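Local coordinates for protein diol-dehydratase (Roseburia inulinivorans, PDB 5I2A) that dehydrates 1,2-propanediol as a glycyl radical enzyme that needs no vitamin B12, at residues A[127-130]-A[134-137]; A[400-405]-A[768-773]. One frame throughout, in Å; residues are numbered along the deposited sequence.

Contact 1 of 2, residues A[127-130]-A[134-137]; sequences YWKG and SELA
E135 reaches from its helix to the backbone of G130, and every close approach across this contact involves its side chain. CB already points at the 127-130 loop. CG lies beside the backbone N, chi1 -74°, and with chi2 close to anti the chain runs extended across the gap, bringing CD to 3.5 Å from G130 N. The carboxylate then receives the amide between its two oxygens: G130 N lies 3.1 Å from E135 OE1 and likewise 3.1 Å from E135 OE2. Both bonds are weak, since N-H is angled at only 130-134° to either acceptor. OE1 also comes within 3.4 Å of G130 CA. The loop joins helix 115-125 to helix 133-139; E135 is the third residue of the second helix, so its side chain folds back over the turn that leads into that helix. The stronger bond of OE2 is to T132 OG1 in this turn, which helps hold the carboxylate in position. K129, bent at chi2, crosses the glutamate at about a right angle, with K129 CD 4.1 Å from E135 OE1. Its NZ stays 4.2 Å from E135 OE1, beyond a salt bridge, and pairs instead with E94, though the nearby positive charge may still stabilise the carboxylate. On the loop side, W128 turns its indole to helix 32-43, where NE1 is hydrogen-bonded to T38.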
ATOM      1  N   TYR A 127       7.212  19.946  -6.650  1.00 17.90           N
ATOM      2  CA  TYR A 127       7.536  18.713  -5.965  1.00 18.85           C
ATOM      3  C   TYR A 127       6.417  17.666  -6.035  1.00 18.73           C
ATOM      4  O   TYR A 127       6.689  16.466  -6.050  1.00 17.76           O
ATOM      5  CB  TYR A 127       7.857  18.994  -4.497  1.00 15.55           C
ATOM      6  CG  TYR A 127       8.202  17.730  -3.738  1.00 20.90           C
ATOM      7  CD1 TYR A 127       9.449  17.128  -3.885  1.00 20.82           C
ATOM      8  CD2 TYR A 127       7.275  17.125  -2.908  1.00 17.99           C
ATOM      9  CE1 TYR A 127       9.765  15.965  -3.207  1.00 19.25           C
ATOM     10  CE2 TYR A 127       7.573  15.969  -2.237  1.00 20.18           C
ATOM     11  CZ  TYR A 127       8.824  15.397  -2.383  1.00 19.18           C
ATOM     12  OH  TYR A 127       9.114  14.259  -1.695  1.00 21.72           O
ATOM     13  N   TRP A 128       5.169  18.130  -6.062  1.00 17.31           N
ATOM     14  CA  TRP A 128       4.013  17.251  -5.914  1.00 18.02           C
ATOM     15  C   TRP A 128       3.537  16.676  -7.235  1.00 15.70           C
ATOM     16  O   TRP A 128       2.664  15.815  -7.257  1.00 13.99           O
ATOM     17  CB  TRP A 128       2.873  17.993  -5.183  1.00 13.60           C
ATOM     18  CG  TRP A 128       3.282  18.171  -3.765  1.00 14.80           C
ATOM     19  CD1 TRP A 128       3.908  19.261  -3.220  1.00 12.91           C
ATOM     20  CD2 TRP A 128       3.192  17.195  -2.719  1.00 12.71           C
ATOM     21  NE1 TRP A 128       4.190  19.027  -1.903  1.00 17.21           N
ATOM     22  CE2 TRP A 128       3.763  17.764  -1.569  1.00 14.38           C
ATOM     23  CE3 TRP A 128       2.675  15.895  -2.644  1.00 14.79           C
ATOM     24  CZ2 TRP A 128       3.830  17.088  -0.358  1.00 12.48           C
ATOM     25  CZ3 TRP A 128       2.739  15.226  -1.445  1.00 10.30           C
ATOM     26  CH2 TRP A 128       3.313  15.825  -0.312  1.00 13.83           C
ATOM     27  N   LYS A 129       4.134  17.134  -8.331  1.00 18.90           N
ATOM     28  CA  LYS A 129       3.834  16.571  -9.644  1.00 17.67           C
ATOM     29  C   LYS A 129       4.094  15.068  -9.617  1.00 19.89           C
ATOM     30  O   LYS A 129       5.165  14.634  -9.242  1.00 17.55           O
ATOM     31  CB  LYS A 129       4.675  17.239 -10.730  1.00 23.53           C
ATOM     32  CG  LYS A 129       4.441  16.685 -12.122  1.00 25.78           C
ATOM     33  CD  LYS A 129       3.015  16.934 -12.568  1.00 33.03           C
ATOM     34  CE  LYS A 129       2.831  16.595 -14.049  1.00 44.86           C
ATOM     35  NZ  LYS A 129       1.446  16.891 -14.516  1.00 39.50           N
ATOM     36  N   GLY A 130       3.096  14.277  -9.986  1.00 17.60           N
ATOM     37  CA  GLY A 130       3.223  12.835  -9.910  1.00 21.95           C
ATOM     38  C   GLY A 130       3.167  12.244  -8.505  1.00 23.79           C
ATOM     39  O   GLY A 130       3.475  11.074  -8.325  1.00 27.71           O
ATOM     40  N   SER A 134      -4.924  12.913  -6.333  1.00 12.13           N
ATOM     41  CA  SER A 134      -5.809  13.067  -7.476  1.00 11.65           C
ATOM     42  C   SER A 134      -5.270  12.319  -8.700  1.00 13.25           C
ATOM     43  O   SER A 134      -6.037  11.707  -9.434  1.00 12.93           O
ATOM     44  CB  SER A 134      -6.039  14.550  -7.810  1.00 12.98           C
ATOM     45  OG  SER A 134      -4.840  15.211  -8.133  1.00 14.50           O
ATOM     46  N   GLU A 135      -3.956  12.346  -8.898  1.00 13.84           N
ATOM     47  CA  GLU A 135      -3.353  11.641 -10.036  1.00 15.54           C
ATOM     48  C   GLU A 135      -3.442  10.117  -9.888  1.00 14.43           C
ATOM     49  O   GLU A 135      -3.752   9.422 -10.844  1.00 14.11           O
ATOM     50  CB  GLU A 135      -1.891  12.061 -10.219  1.00 14.13           C
ATOM     51  CG  GLU A 135      -1.726  13.453 -10.817  1.00 19.52           C
ATOM     52  CD  GLU A 135      -0.302  13.981 -10.678  1.00 23.87           C
ATOM     53  OE1 GLU A 135       0.457  13.909 -11.658  1.00 28.91           O
ATOM     54  OE2 GLU A 135       0.063  14.432  -9.580  1.00 22.01           O
ATOM     55  N   LEU A 136      -3.166   9.601  -8.697  1.00 12.14           N
ATOM     56  CA  LEU A 136      -3.327   8.167  -8.464  1.00 12.81           C
ATOM     57  C   LEU A 136      -4.792   7.747  -8.626  1.00 12.55           C
ATOM     58  O   LEU A 136      -5.081   6.724  -9.230  1.00 13.42           O
ATOM     59  CB  LEU A 136      -2.809   7.779  -7.076  1.00 10.79           C
ATOM     60  CG  LEU A 136      -2.890   6.290  -6.732  1.00 15.12           C
ATOM     61  CD1 LEU A 136      -2.119   5.465  -7.771  1.00 11.95           C
ATOM     62  CD2 LEU A 136      -2.350   6.014  -5.323  1.00 11.69           C
ATOM     63  N   ALA A 137      -5.717   8.537  -8.081  1.00 13.84           N
ATOM     64  CA  ALA A 137      -7.141   8.259  -8.257  1.00 14.07           C
ATOM     65  C   ALA A 137      -7.514   8.129  -9.741  1.00 13.94           C
ATOM     66  O   ALA A 137      -8.210   7.194 -10.150  1.00 12.23           O
ATOM     67  CB  ALA A 137      -7.991   9.358  -7.594  1.00 10.79           C
TER

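Contact 2 of 2, residues A[400-405]-A[768-773]; sequences LTRTGI and KGLESF
R402 leaves its helix with CG opposite the backbone N, chi1 -179°, then bends at chi3, -97°, and this kink lays the guanidinium against L770. The leucine, its CG beside its own backbone N with chi1 -65°, meets it at about a right angle. L770 CD2 sits over one guanidinium face, 3.4 Å above the plane and displaced toward the rim, while R402 NH2 approaches L770 CG to 3.3 Å. The leucine packs by van der Waals contact on the guanidinium, whose NH2 is hydrogen-bonded to M764 O. One turn on from L770, F773 meets T401, whose methyl CG2 lies 3.8 Å from F773 CZ, approaching the ring obliquely. The hydroxyl OG1 also borders the ring, 4.1 Å from F773 CZ, but its main polar partner is L407 O, with Y410 OH and A397 O also within hydrogen-bonding reach. F773 also meets F790 of strand 787-792 edge-to-face. Further along, L400 O accepts from T403 OG1 at 2.7 Å, in the carbonyl plane, as well as from T403 N, and G404 then takes a positive phi. Helix 391-402 links parallel strands 380-385 and 409-412, and helix 766-781 links parallel strands 756-759 and 787-792, so the contact packs the helices of two beta-alpha-beta crossovers side by side on one five-stranded sheet, consistent with a half-barrel of the glycyl radical enzyme fold.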
ATOM      1  N   LEU A 400     -35.032  31.636  16.328  1.00 14.61           N
ATOM      2  CA  LEU A 400     -33.847  31.836  15.514  1.00 14.60           C
ATOM      3  C   LEU A 400     -34.194  31.731  14.033  1.00 13.16           C
ATOM      4  O   LEU A 400     -33.757  32.547  13.238  1.00 14.93           O
ATOM      5  CB  LEU A 400     -32.750  30.828  15.867  1.00 15.49           C
ATOM      6  CG  LEU A 400     -31.412  31.048  15.163  1.00 14.32           C
ATOM      7  CD1 LEU A 400     -30.800  32.383  15.558  1.00 17.74           C
ATOM      8  CD2 LEU A 400     -30.451  29.905  15.487  1.00 13.48           C
ATOM      9  N   THR A 401     -34.987  30.728  13.669  1.00 14.39           N
ATOM     10  CA  THR A 401     -35.358  30.550  12.273  1.00 14.96           C
ATOM     11  C   THR A 401     -36.104  31.781  11.747  1.00 19.04           C
ATOM     12  O   THR A 401     -35.897  32.207  10.618  1.00 17.74           O
ATOM     13  CB  THR A 401     -36.216  29.291  12.079  1.00 13.45           C
ATOM     14  OG1 THR A 401     -35.498  28.157  12.570  1.00 16.77           O
ATOM     15  CG2 THR A 401     -36.543  29.077  10.608  1.00 13.91           C
ATOM     16  N   ARG A 402     -36.950  32.357  12.593  1.00 17.09           N
ATOM     17  CA  ARG A 402     -37.721  33.539  12.236  1.00 16.90           C
ATOM     18  C   ARG A 402     -36.823  34.720  11.839  1.00 17.39           C
ATOM     19  O   ARG A 402     -37.219  35.534  11.024  1.00 17.18           O
ATOM     20  CB  ARG A 402     -38.635  33.931  13.404  1.00 16.74           C
ATOM     21  CG  ARG A 402     -39.526  35.142  13.159  1.00 17.17           C
ATOM     22  CD  ARG A 402     -39.802  35.792  14.504  1.00 25.59           C
ATOM     23  NE  ARG A 402     -41.063  35.381  15.041  1.00 27.17           N
ATOM     24  CZ  ARG A 402     -41.408  35.410  16.323  1.00 22.64           C
ATOM     25  NH1 ARG A 402     -40.568  35.797  17.278  1.00 21.51           N
ATOM     26  NH2 ARG A 402     -42.619  35.013  16.639  1.00 17.77           N
ATOM     27  N   THR A 403     -35.612  34.800  12.391  1.00 16.82           N
ATOM     28  CA  THR A 403     -34.714  35.894  12.010  1.00 19.20           C
ATOM     29  C   THR A 403     -34.312  35.828  10.545  1.00 18.06           C
ATOM     30  O   THR A 403     -33.771  36.794  10.023  1.00 17.33           O
ATOM     31  CB  THR A 403     -33.408  35.925  12.835  1.00 16.61           C
ATOM     32  OG1 THR A 403     -32.579  34.830  12.441  1.00 18.35           O
ATOM     33  CG2 THR A 403     -33.681  35.898  14.352  1.00 14.50           C
ATOM     34  N   GLY A 404     -34.545  34.689   9.888  1.00 14.59           N
ATOM     35  CA  GLY A 404     -34.169  34.554   8.488  1.00 14.88           C
ATOM     36  C   GLY A 404     -32.772  33.993   8.245  1.00 17.74           C
ATOM     37  O   GLY A 404     -32.362  33.777   7.103  1.00 15.79           O
ATOM     38  N   ILE A 405     -32.046  33.734   9.325  1.00 13.08           N
ATOM     39  CA  ILE A 405     -30.685  33.238   9.228  1.00 11.57           C
ATOM     40  C   ILE A 405     -30.605  31.777   8.729  1.00 17.82           C
ATOM     41  O   ILE A 405     -29.526  31.300   8.381  1.00 14.59           O
ATOM     42  CB  ILE A 405     -29.968  33.368  10.587  1.00 15.34           C
ATOM     43  CG1 ILE A 405     -28.452  33.341  10.410  1.00 13.80           C
ATOM     44  CG2 ILE A 405     -30.455  32.306  11.576  1.00 13.95           C
ATOM     45  CD1 ILE A 405     -27.703  33.576  11.684  1.00 20.24           C
ATOM     46  N   LYS A 768     -48.174  32.413  18.193  1.00 21.47           N
ATOM     47  CA  LYS A 768     -49.002  31.501  17.404  1.00 19.49           C
ATOM     48  C   LYS A 768     -48.327  31.131  16.075  1.00 21.42           C
ATOM     49  O   LYS A 768     -48.507  30.024  15.583  1.00 21.60           O
ATOM     50  CB  LYS A 768     -50.381  32.103  17.150  1.00 26.28           C
ATOM     51  N   GLY A 769     -47.553  32.053  15.503  1.00 19.19           N
ATOM     52  CA  GLY A 769     -46.803  31.773  14.285  1.00 14.75           C
ATOM     53  C   GLY A 769     -45.745  30.709  14.547  1.00 18.37           C
ATOM     54  O   GLY A 769     -45.603  29.756  13.782  1.00 16.17           O
ATOM     55  N   LEU A 770     -45.025  30.870  15.652  1.00 15.93           N
ATOM     56  CA  LEU A 770     -43.970  29.946  16.034  1.00 19.25           C
ATOM     57  C   LEU A 770     -44.553  28.563  16.306  1.00 19.64           C
ATOM     58  O   LEU A 770     -43.957  27.543  15.947  1.00 17.31           O
ATOM     59  CB  LEU A 770     -43.215  30.468  17.262  1.00 16.34           C
ATOM     60  CG  LEU A 770     -42.425  31.771  17.111  1.00 21.00           C
ATOM     61  CD1 LEU A 770     -41.721  32.136  18.413  1.00 22.57           C
ATOM     62  CD2 LEU A 770     -41.415  31.738  15.952  1.00 17.94           C
ATOM     63  N   GLU A 771     -45.740  28.532  16.903  1.00 19.62           N
ATOM     64  CA  GLU A 771     -46.364  27.269  17.249  1.00 17.80           C
ATOM     65  C   GLU A 771     -46.859  26.535  16.010  1.00 19.51           C
ATOM     66  O   GLU A 771     -46.722  25.324  15.928  1.00 17.11           O
ATOM     67  CB  GLU A 771     -47.511  27.483  18.251  1.00 22.47           C
ATOM     68  CG  GLU A 771     -47.010  27.500  19.692  1.00 29.87           C
ATOM     69  CD  GLU A 771     -48.040  27.994  20.691  1.00 49.92           C
ATOM     70  OE1 GLU A 771     -49.244  28.020  20.355  1.00 49.89           O
ATOM     71  OE2 GLU A 771     -47.637  28.350  21.823  1.00 47.76           O
ATOM     72  N   SER A 772     -47.416  27.240  15.035  1.00 14.62           N
ATOM     73  CA  SER A 772     -47.844  26.534  13.833  1.00 17.44           C
ATOM     74  C   SER A 772     -46.633  26.128  12.973  1.00 15.73           C
ATOM     75  O   SER A 772     -46.696  25.131  12.264  1.00 19.34           O
ATOM     76  CB  SER A 772     -48.837  27.368  13.017  1.00 19.15           C
ATOM     77  OG  SER A 772     -48.420  28.700  12.938  1.00 35.11           O
ATOM     78  N   PHE A 773     -45.541  26.885  13.065  1.00 16.38           N
ATOM     79  CA  PHE A 773     -44.262  26.497  12.463  1.00 17.48           C
ATOM     80  C   PHE A 773     -43.815  25.128  12.997  1.00 16.55           C
ATOM     81  O   PHE A 773     -43.570  24.202  12.219  1.00 19.57           O
ATOM     82  CB  PHE A 773     -43.204  27.566  12.744  1.00 15.89           C
ATOM     83  CG  PHE A 773     -41.795  27.188  12.344  1.00 14.71           C
ATOM     84  CD1 PHE A 773     -41.387  27.257  11.027  1.00 13.93           C
ATOM     85  CD2 PHE A 773     -40.866  26.817  13.306  1.00 16.39           C
ATOM     86  CE1 PHE A 773     -40.076  26.946  10.667  1.00 14.36           C
ATOM     87  CE2 PHE A 773     -39.557  26.507  12.961  1.00 17.05           C
ATOM     88  CZ  PHE A 773     -39.160  26.573  11.633  1.00 14.04           C
TER

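From the N terminus, the chain reaches contact 1 first: after helix 115-125 it closes a short loop, three residues between the segments, at the start of helix 133-139. Contact 2 opens much later, at the end of helix 391-402, and closes a span of 362 residues when helix 766-781 returns beside it. The two therefore follow in series, neither nested nor crossed. They lie on opposite sides of the chain's centre, with contact centres about 49 Å apart and nearest atoms about 33 Å apart. Contact 1 is local, whereas contact 2 ties the pyruvate formate lyase-like part to the C-terminal glycine-radical part.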